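Local atomic coordinates of monosaccharide ABC transporter substrate-binding protein, CUT2 family (Acidothermus cellulolyticus, PDB entry 4RU1), a protein that binds myo-inositol and probably serves as the solute-binding component of an ABC-type sugar transporter. Residues T34-I39 against A106-I111; F123-T128 against W247-Q252; Q132-R137 against N163-T168; I227-F232 against G243-A248. All blocks are in the same frame, centred on the assembly; numbering follows the deposited sequence.

In the fold
Segment 34-39 starts helix 35-49 in the N-terminal lobe. Contact 1 closes when 106-111, at and just past the end of strand 104-107, returns to it. The neighbouring strand 121-124 then leads into 123-128, which opens contact 2 and crosses to the second lobe. Contact 3 pairs helices 127-140 and 156-168. Contact 4 joins strand 226-230 to the loop leading into its sheet neighbour 248-250. Contact 2 closes at 247-252, sharing Trp247 and Ala248 with contact 4. Contacts 3 and 4 thus follow one another within the span of contact 2, contact 1 comes before it, and no two loops cross. Contacts 1, 2 and 4 all reach the myo-inositol between the lobes.

Contact 1 (T34-I39 against A106-I111); sequences TFWDII and AFNAGI. With INS (1,2,3,4,5,6-hexahydroxy-cyclohexane), chain M.
Phe35, Trp36 and Ile39, near the start of helix 35-49, meet Phe107 and Asn108, at and just past the end of strand 104-107, in a buried contact lining the N-terminal side of the myo-inositol pocket. Phe35 turns one ring face to the ligand, with inositol C1 3.9 Å above its centre. At the ring edge, Phe35 CE2 lies 3.6 Å from Asn108 ND2. Trp36 presents its edge to the ligand, and NE1 donates to inositol O4 at 3.0 Å in a bent bond (142° at the hydrogen). Trp36 CH2 rests 3.4 Å from Asn108 OD1, with ring and amide planes 68° apart. Away from the ligand, Ile39 CG2 packs on Phe107 CE2 at 3.9 Å. Asn108 CG is anti to its backbone N (chi1 -177°), which carries the amide to two hydroxyls. OD1 accepts from inositol O5 at 2.7 Å, and ND2 donates to inositol O6 at 2.9 Å. ND2 also donates to Glu256, which helps fix the amide. An alanine in place of Trp36 would remove the donor to O4 and is likely to open a gap beside the Asn108 amide. Recognition thus rests on an aromatic face and on directed bonds to separate hydroxyls.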
# COMPACT_ATOMS: atom_id res chain seq x y z
N THR A 34 -8.36 -2.06 -6.49
CA THR A 34 -7.59 -2.32 -7.65
C THR A 34 -6.06 -2.20 -7.44
O THR A 34 -5.27 -2.64 -8.24
CB THR A 34 -8.02 -1.47 -8.84
OG1 THR A 34 -7.88 -0.11 -8.51
CG2 THR A 34 -9.45 -1.83 -9.25
N PHE A 35 -5.66 -1.58 -6.34
CA PHE A 35 -4.23 -1.51 -6.02
C PHE A 35 -3.61 -2.87 -6.04
O PHE A 35 -2.53 -3.05 -6.53
CB PHE A 35 -4.02 -0.94 -4.61
CG PHE A 35 -2.62 -1.06 -4.11
CD1 PHE A 35 -1.67 -0.17 -4.46
CD2 PHE A 35 -2.32 -2.04 -3.16
CE1 PHE A 35 -0.38 -0.27 -3.91
CE2 PHE A 35 -1.06 -2.15 -2.64
CZ PHE A 35 -0.09 -1.28 -3.05
N TRP A 36 -4.36 -3.86 -5.60
CA TRP A 36 -3.85 -5.23 -5.33
C TRP A 36 -3.69 -5.95 -6.70
O TRP A 36 -2.98 -6.95 -6.81
CB TRP A 36 -4.76 -5.97 -4.34
CG TRP A 36 -4.62 -5.38 -3.02
CD1 TRP A 36 -5.38 -4.35 -2.46
CD2 TRP A 36 -3.52 -5.58 -2.13
NE1 TRP A 36 -4.83 -3.95 -1.23
CE2 TRP A 36 -3.68 -4.68 -1.04
CE3 TRP A 36 -2.39 -6.44 -2.14
CZ2 TRP A 36 -2.76 -4.67 0.02
CZ3 TRP A 36 -1.52 -6.39 -1.09
CH2 TRP A 36 -1.68 -5.51 -0.06
N ASP A 37 -4.41 -5.49 -7.74
CA ASP A 37 -4.17 -6.04 -9.10
C ASP A 37 -2.72 -5.74 -9.55
O ASP A 37 -2.12 -6.58 -10.22
CB ASP A 37 -5.21 -5.53 -10.11
CG ASP A 37 -6.69 -5.88 -9.69
OD1 ASP A 37 -6.93 -6.95 -9.09
OD2 ASP A 37 -7.59 -5.05 -9.98
N ILE A 38 -2.15 -4.60 -9.15
CA ILE A 38 -0.79 -4.33 -9.57
C ILE A 38 0.18 -5.21 -8.77
O ILE A 38 1.14 -5.73 -9.32
CB ILE A 38 -0.43 -2.83 -9.35
CG1 ILE A 38 -1.51 -1.88 -9.91
CG2 ILE A 38 0.91 -2.57 -10.00
CD1 ILE A 38 -1.50 -0.48 -9.25
N ILE A 39 -0.04 -5.37 -7.47
CA ILE A 39 0.72 -6.33 -6.62
C ILE A 39 0.70 -7.69 -7.28
O ILE A 39 1.77 -8.34 -7.44
CB ILE A 39 0.06 -6.44 -5.23
CG1 ILE A 39 0.14 -5.10 -4.48
CG2 ILE A 39 0.53 -7.68 -4.45
CD1 ILE A 39 1.51 -4.87 -3.83
N ALA A 106 7.43 -10.79 4.46
CA ALA A 106 6.34 -9.82 4.70
C ALA A 106 6.44 -8.71 3.67
O ALA A 106 7.51 -8.47 3.10
CB ALA A 106 6.31 -9.31 6.10
N PHE A 107 5.33 -8.10 3.33
CA PHE A 107 5.37 -7.07 2.35
C PHE A 107 4.17 -6.14 2.54
O PHE A 107 3.17 -6.49 3.22
CB PHE A 107 5.47 -7.61 0.90
CG PHE A 107 4.20 -8.23 0.39
CD1 PHE A 107 3.80 -9.49 0.78
CD2 PHE A 107 3.46 -7.56 -0.56
CE1 PHE A 107 2.60 -10.06 0.32
CE2 PHE A 107 2.26 -8.10 -1.00
CZ PHE A 107 1.87 -9.34 -0.61
N ASN A 108 4.30 -4.92 2.03
CA ASN A 108 3.26 -3.91 1.90
C ASN A 108 2.83 -3.26 3.25
O ASN A 108 2.79 -2.03 3.33
CB ASN A 108 2.03 -4.39 1.21
CG ASN A 108 1.02 -3.30 1.05
OD1 ASN A 108 0.06 -3.23 1.83
ND2 ASN A 108 1.21 -2.41 0.12
N ALA A 109 2.50 -4.06 4.26
CA ALA A 109 2.13 -3.56 5.56
C ALA A 109 2.85 -4.29 6.63
O ALA A 109 2.93 -5.49 6.58
CB ALA A 109 0.66 -3.67 5.78
N GLY A 110 3.25 -3.56 7.68
CA GLY A 110 3.91 -4.11 8.88
C GLY A 110 5.41 -3.91 8.94
O GLY A 110 6.09 -4.75 9.48
N ILE A 111 5.94 -2.83 8.38
CA ILE A 111 7.38 -2.65 8.29
C ILE A 111 8.03 -2.63 9.72
O ILE A 111 9.14 -3.07 9.85
CB ILE A 111 7.74 -1.37 7.49
CG1 ILE A 111 9.25 -1.33 7.21
CG2 ILE A 111 7.33 -0.08 8.27
CD1 ILE A 111 9.64 -0.24 6.24
C1 INS M . -2.15 1.19 -0.48
C2 INS M . -3.66 1.41 -0.59
C3 INS M . -4.37 0.07 -0.40
C4 INS M . -3.93 -0.67 0.85
C5 INS M . -2.45 -0.91 0.86
C6 INS M . -1.65 0.35 0.69
O1 INS M . -1.41 2.42 -0.59
O2 INS M . -4.01 2.24 0.54
O3 INS M . -5.77 0.39 -0.30
O4 INS M . -4.64 -1.93 0.97
O5 INS M . -2.00 -1.50 2.10
O6 INS M . -0.23 0.07 0.58

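Contact 2 (F123-T128 against W247-Q252); sequences FGQDET and WAIDQQ. With INS (1,2,3,4,5,6-hexahydroxy-cyclohexane), chain M.
Gln125 and Gln251 cross in the hinge beside the myo-inositol pocket of this two-lobed periplasmic binding protein. Segment 123-128 runs from the sheet of the first lobe into helix 127-140 of the second. Segment 247-252 makes the return passage, from strand 248-250 toward helix 253-270. The two side chains cross at about a right angle, yet their amide planes are only 17° apart. Gln125 OE1 lies against Gln251 CB at 3.2 Å. Gln125 NE2 donates to Glu127 OE1 at 3.0 Å, almost straight at 171° and on the syn side of the carboxylate. A water accepts from Gln125 NE2 at 3.1 Å. The same water donates to Ile249 O at 2.8 Å, and so links the two segments. Gln251 CG sits between its backbone N and carbonyl carbon (chi1 68°), and the extended chain beyond it reaches the ligand. There OE1 accepts from inositol O6 at 2.9 Å, while NE2 is hydrogen-bonded to Glu256. Asp250 OD1 accepts from Gln252 N at 2.9 Å in an Asx turn. Replacing Gln125 by a leucine would probably leave the water without its amide donor and Glu127 OE1 with Arg161 but no amide mate. The two hinge segments are therefore joined through a water and amide packing, with Glu127 also salt-bridged to the pocket residue Arg161.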
# COMPACT_ATOMS: atom_id res chain seq x y z
N PHE A 123 9.41 -6.18 2.12
CA PHE A 123 9.41 -5.29 0.90
C PHE A 123 8.26 -4.30 0.97
O PHE A 123 7.07 -4.70 1.05
CB PHE A 123 9.29 -6.14 -0.40
CG PHE A 123 10.43 -7.11 -0.56
CD1 PHE A 123 10.37 -8.32 0.06
CD2 PHE A 123 11.63 -6.71 -1.15
CE1 PHE A 123 11.46 -9.19 0.00
CE2 PHE A 123 12.72 -7.58 -1.21
CZ PHE A 123 12.60 -8.81 -0.63
N GLY A 124 8.61 -3.01 0.97
CA GLY A 124 7.65 -1.93 0.87
C GLY A 124 8.25 -0.64 1.16
O GLY A 124 9.49 -0.49 1.24
N GLN A 125 7.40 0.34 1.44
CA GLN A 125 7.93 1.66 1.78
C GLN A 125 7.67 1.98 3.23
O GLN A 125 6.71 1.46 3.86
CB GLN A 125 7.42 2.71 0.79
CG GLN A 125 6.39 3.70 1.22
CD GLN A 125 5.68 4.40 0.10
OE1 GLN A 125 6.25 4.58 -0.97
NE2 GLN A 125 4.45 4.78 0.33
N ASP A 126 8.55 2.81 3.79
CA ASP A 126 8.46 3.16 5.16
C ASP A 126 7.41 4.26 5.19
O ASP A 126 7.62 5.35 4.65
CB ASP A 126 9.83 3.68 5.66
CG ASP A 126 9.79 4.07 7.16
OD1 ASP A 126 8.78 4.61 7.65
OD2 ASP A 126 10.80 3.91 7.86
N GLU A 127 6.27 3.92 5.75
CA GLU A 127 5.11 4.74 5.62
C GLU A 127 5.16 6.01 6.51
O GLU A 127 4.60 7.05 6.16
CB GLU A 127 3.83 3.95 5.86
CG GLU A 127 3.55 2.81 4.88
CD GLU A 127 3.36 3.23 3.42
OE1 GLU A 127 3.47 4.41 3.09
OE2 GLU A 127 3.13 2.30 2.61
N THR A 128 5.70 5.89 7.73
CA THR A 128 6.04 7.07 8.55
C THR A 128 6.93 8.04 7.78
O THR A 128 6.64 9.22 7.71
CB THR A 128 6.64 6.66 9.89
OG1 THR A 128 5.68 5.82 10.57
CG2 THR A 128 6.87 7.87 10.70
N TRP A 247 0.49 15.66 -6.83
CA TRP A 247 1.55 14.69 -6.90
C TRP A 247 0.97 13.37 -6.44
O TRP A 247 -0.12 13.35 -5.88
CB TRP A 247 2.77 15.10 -6.07
CG TRP A 247 2.46 15.71 -4.75
CD1 TRP A 247 2.53 17.03 -4.45
CD2 TRP A 247 2.11 15.04 -3.50
NE1 TRP A 247 2.26 17.25 -3.13
CE2 TRP A 247 1.95 16.05 -2.52
CE3 TRP A 247 1.84 13.70 -3.15
CZ2 TRP A 247 1.58 15.75 -1.18
CZ3 TRP A 247 1.45 13.43 -1.79
CH2 TRP A 247 1.35 14.45 -0.84
N ALA A 248 1.71 12.29 -6.72
CA ALA A 248 1.36 10.91 -6.25
C ALA A 248 2.63 10.33 -5.74
O ALA A 248 3.69 10.51 -6.33
CB ALA A 248 0.81 10.07 -7.37
N ILE A 249 2.55 9.62 -4.64
CA ILE A 249 3.68 8.93 -4.04
C ILE A 249 3.66 7.48 -4.51
O ILE A 249 2.71 6.73 -4.22
CB ILE A 249 3.65 8.98 -2.51
CG1 ILE A 249 3.70 10.46 -2.03
CG2 ILE A 249 4.74 8.15 -1.94
CD1 ILE A 249 3.44 10.64 -0.54
N ASP A 250 4.70 7.05 -5.20
CA ASP A 250 4.80 5.70 -5.71
C ASP A 250 5.56 4.82 -4.71
O ASP A 250 6.65 5.19 -4.26
CB ASP A 250 5.58 5.79 -7.01
CG ASP A 250 5.60 4.52 -7.81
OD1 ASP A 250 4.93 3.47 -7.52
OD2 ASP A 250 6.34 4.57 -8.81
N GLN A 251 4.91 3.71 -4.37
CA GLN A 251 5.48 2.64 -3.55
C GLN A 251 5.87 1.40 -4.32
O GLN A 251 6.34 0.41 -3.74
CB GLN A 251 4.57 2.22 -2.38
CG GLN A 251 3.30 1.52 -2.82
CD GLN A 251 2.45 1.00 -1.65
OE1 GLN A 251 1.25 1.38 -1.49
NE2 GLN A 251 3.01 0.09 -0.90
N GLN A 252 5.62 1.42 -5.64
CA GLN A 252 5.93 0.32 -6.57
C GLN A 252 5.35 -1.00 -6.10
O GLN A 252 6.08 -1.98 -5.81
CB GLN A 252 7.41 0.23 -6.87
CG GLN A 252 7.99 1.47 -7.51
CD GLN A 252 9.44 1.26 -7.80
OE1 GLN A 252 10.29 1.31 -6.85
NE2 GLN A 252 9.74 0.88 -9.01
C1 INS M . -2.15 1.19 -0.48
C2 INS M . -3.66 1.41 -0.59
C3 INS M . -4.37 0.07 -0.40
C4 INS M . -3.93 -0.67 0.85
C5 INS M . -2.45 -0.91 0.86
C6 INS M . -1.65 0.35 0.69
O1 INS M . -1.41 2.42 -0.59
O2 INS M . -4.01 2.24 0.54
O3 INS M . -5.77 0.39 -0.30
O4 INS M . -4.64 -1.93 0.97
O5 INS M . -2.00 -1.50 2.10
O6 INS M . -0.23 0.07 0.58
O HOH W 1 2.43 4.94 -2.05

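Contact 3 (Q132-R137 against N163-T168); sequences QAAGAR and NGVQQT
Gln132 and Gly135 of helix 127-140 lie against Gly164, Val165 and Thr168 of helix 156-168, with the axes of segments 132-137 and 163-168 only 6.6 Å apart and their directions 40° apart. This is close, glycine-lined helix packing in the second lobe of the periplasmic binding protein fold. Helix 156-168 is the connection of a beta-alpha-beta crossover between parallel strands 145-150 and 172-177. Gly135 CA is 4.2 Å from Val165 CA, the same spacing as that of Gln132 CA and Gly164 CA. A CB on Gly135 would run into Thr168 OG1 and Val165 O, and one on Gly164 would strike Gln132 N. The near approach also brings Gln132 CA to 3.4 Å from Gly164 O, in a CA-H...O contact. On the inner side, Ala134 CB packs on Val165 CG2 at 4.1 Å, and Val165 also touches Tyr173 of strand 172-177. Thr168 ends its helix with OG1 between the backbone N and the carbonyl carbon (chi1 56°). From there OG1 donates to Gln132 O at 2.8 Å, in the carbonyl plane and on a lone pair. Gln132 O accepts from Ala136 N as well, so two donors grip it. Further out, two long glutamines bridge the helices. Gln132 NE2 donates to Gln167 OE1 at 2.9 Å, with the amide planes 82° apart, and comes from above the acceptor's carbonyl plane. The Gln167 amide is held in turn from its own helix, where its NE2 donates to Asn163 OD1 at 2.8 Å.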
# COMPACT_ATOMS: atom_id res chain seq x y z
N GLN A 132 5.94 11.76 6.68
CA GLN A 132 6.80 12.89 7.08
C GLN A 132 7.24 13.67 5.87
O GLN A 132 7.24 14.88 5.91
CB GLN A 132 8.04 12.38 7.86
CG GLN A 132 7.69 11.80 9.22
CD GLN A 132 8.78 10.92 9.81
OE1 GLN A 132 9.60 10.36 9.09
NE2 GLN A 132 8.86 10.83 11.13
N ALA A 133 7.61 12.98 4.80
CA ALA A 133 7.98 13.68 3.57
C ALA A 133 6.80 14.45 2.94
O ALA A 133 6.98 15.50 2.39
CB ALA A 133 8.52 12.68 2.57
N ALA A 134 5.61 13.83 2.99
CA ALA A 134 4.42 14.48 2.39
C ALA A 134 4.06 15.75 3.22
O ALA A 134 3.64 16.75 2.68
CB ALA A 134 3.22 13.49 2.40
N GLY A 135 4.20 15.70 4.53
CA GLY A 135 3.86 16.86 5.38
C GLY A 135 4.78 18.04 5.08
O GLY A 135 4.31 19.12 4.86
N ALA A 136 6.07 17.75 4.93
CA ALA A 136 7.06 18.77 4.64
C ALA A 136 6.86 19.32 3.24
O ALA A 136 6.92 20.53 3.04
CB ALA A 136 8.47 18.18 4.77
N ARG A 137 6.58 18.46 2.28
CA ARG A 137 6.32 18.90 0.95
C ARG A 137 5.06 19.78 0.92
O ARG A 137 5.04 20.84 0.30
CB ARG A 137 6.18 17.74 -0.02
CG ARG A 137 6.15 18.23 -1.46
CD ARG A 137 6.04 17.06 -2.42
NE ARG A 137 5.82 17.47 -3.79
CZ ARG A 137 6.58 17.11 -4.83
NH1 ARG A 137 7.65 16.34 -4.64
NH2 ARG A 137 6.24 17.50 -6.06
N ASN A 163 0.08 9.70 10.63
CA ASN A 163 0.90 10.21 11.77
C ASN A 163 2.15 10.95 11.21
O ASN A 163 2.58 11.95 11.78
CB ASN A 163 1.26 9.09 12.69
CG ASN A 163 2.20 9.50 13.75
OD1 ASN A 163 3.35 9.14 13.70
ND2 ASN A 163 1.74 10.29 14.71
N GLY A 164 2.73 10.43 10.13
CA GLY A 164 3.92 11.07 9.62
C GLY A 164 3.61 12.45 9.11
O GLY A 164 4.40 13.39 9.39
N VAL A 165 2.50 12.63 8.38
CA VAL A 165 2.10 13.95 7.88
C VAL A 165 1.94 14.92 9.09
O VAL A 165 2.36 16.08 9.02
CB VAL A 165 0.77 13.87 7.14
CG1 VAL A 165 0.20 15.23 6.87
CG2 VAL A 165 0.95 13.15 5.84
N GLN A 166 1.30 14.44 10.16
CA GLN A 166 1.01 15.34 11.29
C GLN A 166 2.29 15.86 11.90
O GLN A 166 2.28 16.98 12.35
CB GLN A 166 0.18 14.60 12.36
CG GLN A 166 -0.30 15.44 13.54
CD GLN A 166 -1.10 14.64 14.54
OE1 GLN A 166 -0.98 13.41 14.63
NE2 GLN A 166 -1.94 15.34 15.31
N GLN A 167 3.35 15.04 11.95
CA GLN A 167 4.63 15.39 12.53
C GLN A 167 5.31 16.56 11.88
O GLN A 167 5.96 17.38 12.58
CB GLN A 167 5.57 14.18 12.43
CG GLN A 167 5.23 13.12 13.45
CD GLN A 167 6.20 11.97 13.38
OE1 GLN A 167 7.42 12.17 13.21
NE2 GLN A 167 5.68 10.74 13.48
N THR A 168 5.27 16.58 10.55
CA THR A 168 6.00 17.60 9.79
C THR A 168 5.16 18.72 9.16
O THR A 168 5.76 19.75 8.75
CB THR A 168 6.78 16.95 8.68
OG1 THR A 168 5.86 16.19 7.90
CG2 THR A 168 7.85 16.01 9.23

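Contact 4 (I227-F232 against G243-A248); sequences IATFDF and GQLQWA. With INS (1,2,3,4,5,6-hexahydroxy-cyclohexane), chain M.
Ala228 CB sits over one face of Trp247, 3.3 Å from the centroid of the six-membered ring and 4° off its normal, a close CH-pi contact. The Trp247 ring reaches it because CG lies between the backbone N and the carbonyl carbon (chi1 41°). Beside it, two backbone bonds join the segments. Gln246 N donates to Ile227 O at 2.8 Å, and Thr229 N donates to Trp247 O at 3.2 Å. Ile227 CG2 presses on Leu245 CD2 at 3.5 Å, tighter than usual for two carbons. Thr229 CG2 meets Ala248 CB at 3.8 Å, and the same methyl of Ala248 lies over one face of Phe232, toward its rim. Thr229 and Ala248 form a parallel bridge, so strands 226-230 and 248-250 are neighbours in the second lobe's sheet. Helix 236-241 connects them in a beta-alpha-beta crossover, and Gly243 ends that helix in a Schellman motif. The Trp247 ring is positioned from outside: its NE1 is hydrogen-bonded to Glu141, Arg137 makes a cation-pi contact with it, and Phe286 meets it edge-to-face. Thr229 OG1 donates to Phe230 O and is hydrogen-bonded to Thr205 on the adjoining strand. Near the start of strand 226-230, a water accepts from Ile227 N at 2.9 Å and lies 3.0 Å from Gln246 OE1. Just past the strand's other end, Asp231 OD2 accepts from myo-inositol O1 at 2.6 Å, and the Asp231 backbone is hydrogen-bonded to Ile249.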
# COMPACT_ATOMS: atom_id res chain seq x y z
N ILE A 227 -5.78 18.29 -4.28
CA ILE A 227 -5.77 16.84 -3.94
C ILE A 227 -4.35 16.34 -4.29
O ILE A 227 -3.78 16.71 -5.32
CB ILE A 227 -6.80 16.04 -4.76
CG1 ILE A 227 -8.23 16.63 -4.66
CG2 ILE A 227 -6.84 14.59 -4.32
CD1 ILE A 227 -8.64 17.57 -5.73
N ALA A 228 -3.84 15.46 -3.44
CA ALA A 228 -2.59 14.69 -3.62
C ALA A 228 -2.84 13.30 -3.15
O ALA A 228 -3.79 13.07 -2.35
CB ALA A 228 -1.47 15.33 -2.88
N THR A 229 -2.09 12.31 -3.64
CA THR A 229 -2.41 10.92 -3.28
C THR A 229 -1.17 10.08 -3.11
O THR A 229 -0.07 10.36 -3.65
CB THR A 229 -3.29 10.28 -4.36
OG1 THR A 229 -3.90 9.09 -3.83
CG2 THR A 229 -2.56 10.00 -5.65
N PHE A 230 -1.39 8.99 -2.38
CA PHE A 230 -0.51 7.85 -2.48
C PHE A 230 -0.98 7.00 -3.65
O PHE A 230 -2.23 6.77 -3.81
CB PHE A 230 -0.54 7.06 -1.16
CG PHE A 230 0.15 7.71 -0.03
CD1 PHE A 230 -0.36 8.82 0.62
CD2 PHE A 230 1.34 7.20 0.41
CE1 PHE A 230 0.33 9.40 1.65
CE2 PHE A 230 2.04 7.79 1.41
CZ PHE A 230 1.55 8.87 2.08
N ASP A 231 -0.03 6.46 -4.44
CA ASP A 231 -0.23 5.41 -5.48
C ASP A 231 -0.72 5.94 -6.81
O ASP A 231 -1.29 7.02 -6.95
CB ASP A 231 -1.26 4.33 -5.01
CG ASP A 231 -0.89 3.66 -3.71
OD1 ASP A 231 0.32 3.51 -3.40
OD2 ASP A 231 -1.81 3.23 -2.98
N PHE A 232 -0.57 5.07 -7.79
CA PHE A 232 -1.10 5.29 -9.12
C PHE A 232 -2.27 4.36 -9.38
O PHE A 232 -2.30 3.28 -8.85
CB PHE A 232 -0.01 4.98 -10.17
CG PHE A 232 1.03 6.05 -10.31
CD1 PHE A 232 2.06 6.18 -9.42
CD2 PHE A 232 0.88 7.01 -11.28
CE1 PHE A 232 3.01 7.19 -9.57
CE2 PHE A 232 1.79 8.07 -11.41
CZ PHE A 232 2.85 8.14 -10.56
N GLY A 243 -3.29 18.95 -13.65
CA GLY A 243 -3.41 19.70 -12.40
C GLY A 243 -4.51 19.21 -11.43
O GLY A 243 -4.69 19.86 -10.39
N GLN A 244 -5.21 18.12 -11.73
CA GLN A 244 -6.21 17.56 -10.84
C GLN A 244 -5.58 16.97 -9.59
O GLN A 244 -6.24 16.86 -8.59
CB GLN A 244 -7.09 16.55 -11.54
CG GLN A 244 -8.17 17.20 -12.45
CD GLN A 244 -9.06 16.18 -13.11
OE1 GLN A 244 -8.59 15.34 -13.89
NE2 GLN A 244 -10.34 16.23 -12.82
N LEU A 245 -4.33 16.51 -9.69
CA LEU A 245 -3.57 15.99 -8.55
C LEU A 245 -2.23 16.70 -8.44
O LEU A 245 -1.57 16.93 -9.53
CB LEU A 245 -3.31 14.51 -8.70
CG LEU A 245 -4.46 13.52 -8.52
CD1 LEU A 245 -4.06 12.10 -8.93
CD2 LEU A 245 -4.97 13.56 -7.09
N GLN A 246 -1.85 17.18 -7.29
CA GLN A 246 -0.55 17.83 -7.10
C GLN A 246 0.62 16.89 -7.32
O GLN A 246 1.62 17.27 -7.91
CB GLN A 246 -0.46 18.49 -5.73
CG GLN A 246 -1.60 19.45 -5.38
CD GLN A 246 -1.72 20.52 -6.40
OE1 GLN A 246 -2.66 20.55 -7.28
NE2 GLN A 246 -0.75 21.38 -6.36
N TRP A 247 0.49 15.66 -6.83
CA TRP A 247 1.55 14.69 -6.90
C TRP A 247 0.97 13.37 -6.44
O TRP A 247 -0.12 13.35 -5.88
CB TRP A 247 2.77 15.10 -6.07
CG TRP A 247 2.46 15.71 -4.75
CD1 TRP A 247 2.53 17.03 -4.45
CD2 TRP A 247 2.11 15.04 -3.50
NE1 TRP A 247 2.26 17.25 -3.13
CE2 TRP A 247 1.95 16.05 -2.52
CE3 TRP A 247 1.84 13.70 -3.15
CZ2 TRP A 247 1.58 15.75 -1.18
CZ3 TRP A 247 1.45 13.43 -1.79
CH2 TRP A 247 1.35 14.45 -0.84
N ALA A 248 1.71 12.29 -6.72
CA ALA A 248 1.36 10.91 -6.25
C ALA A 248 2.63 10.33 -5.74
O ALA A 248 3.69 10.51 -6.33
CB ALA A 248 0.81 10.07 -7.37
C1 INS M . -2.15 1.19 -0.48
C2 INS M . -3.66 1.41 -0.59
C3 INS M . -4.37 0.07 -0.40
C4 INS M . -3.93 -0.67 0.85
C5 INS M . -2.45 -0.91 0.86
C6 INS M . -1.65 0.35 0.69
O1 INS M . -1.41 2.42 -0.59
O2 INS M . -4.01 2.24 0.54
O3 INS M . -5.77 0.39 -0.30
O4 INS M . -4.64 -1.93 0.97
O5 INS M . -2.00 -1.50 2.10
O6 INS M . -0.23 0.07 0.58
O HOH W 2 -5.33 19.21 -7.01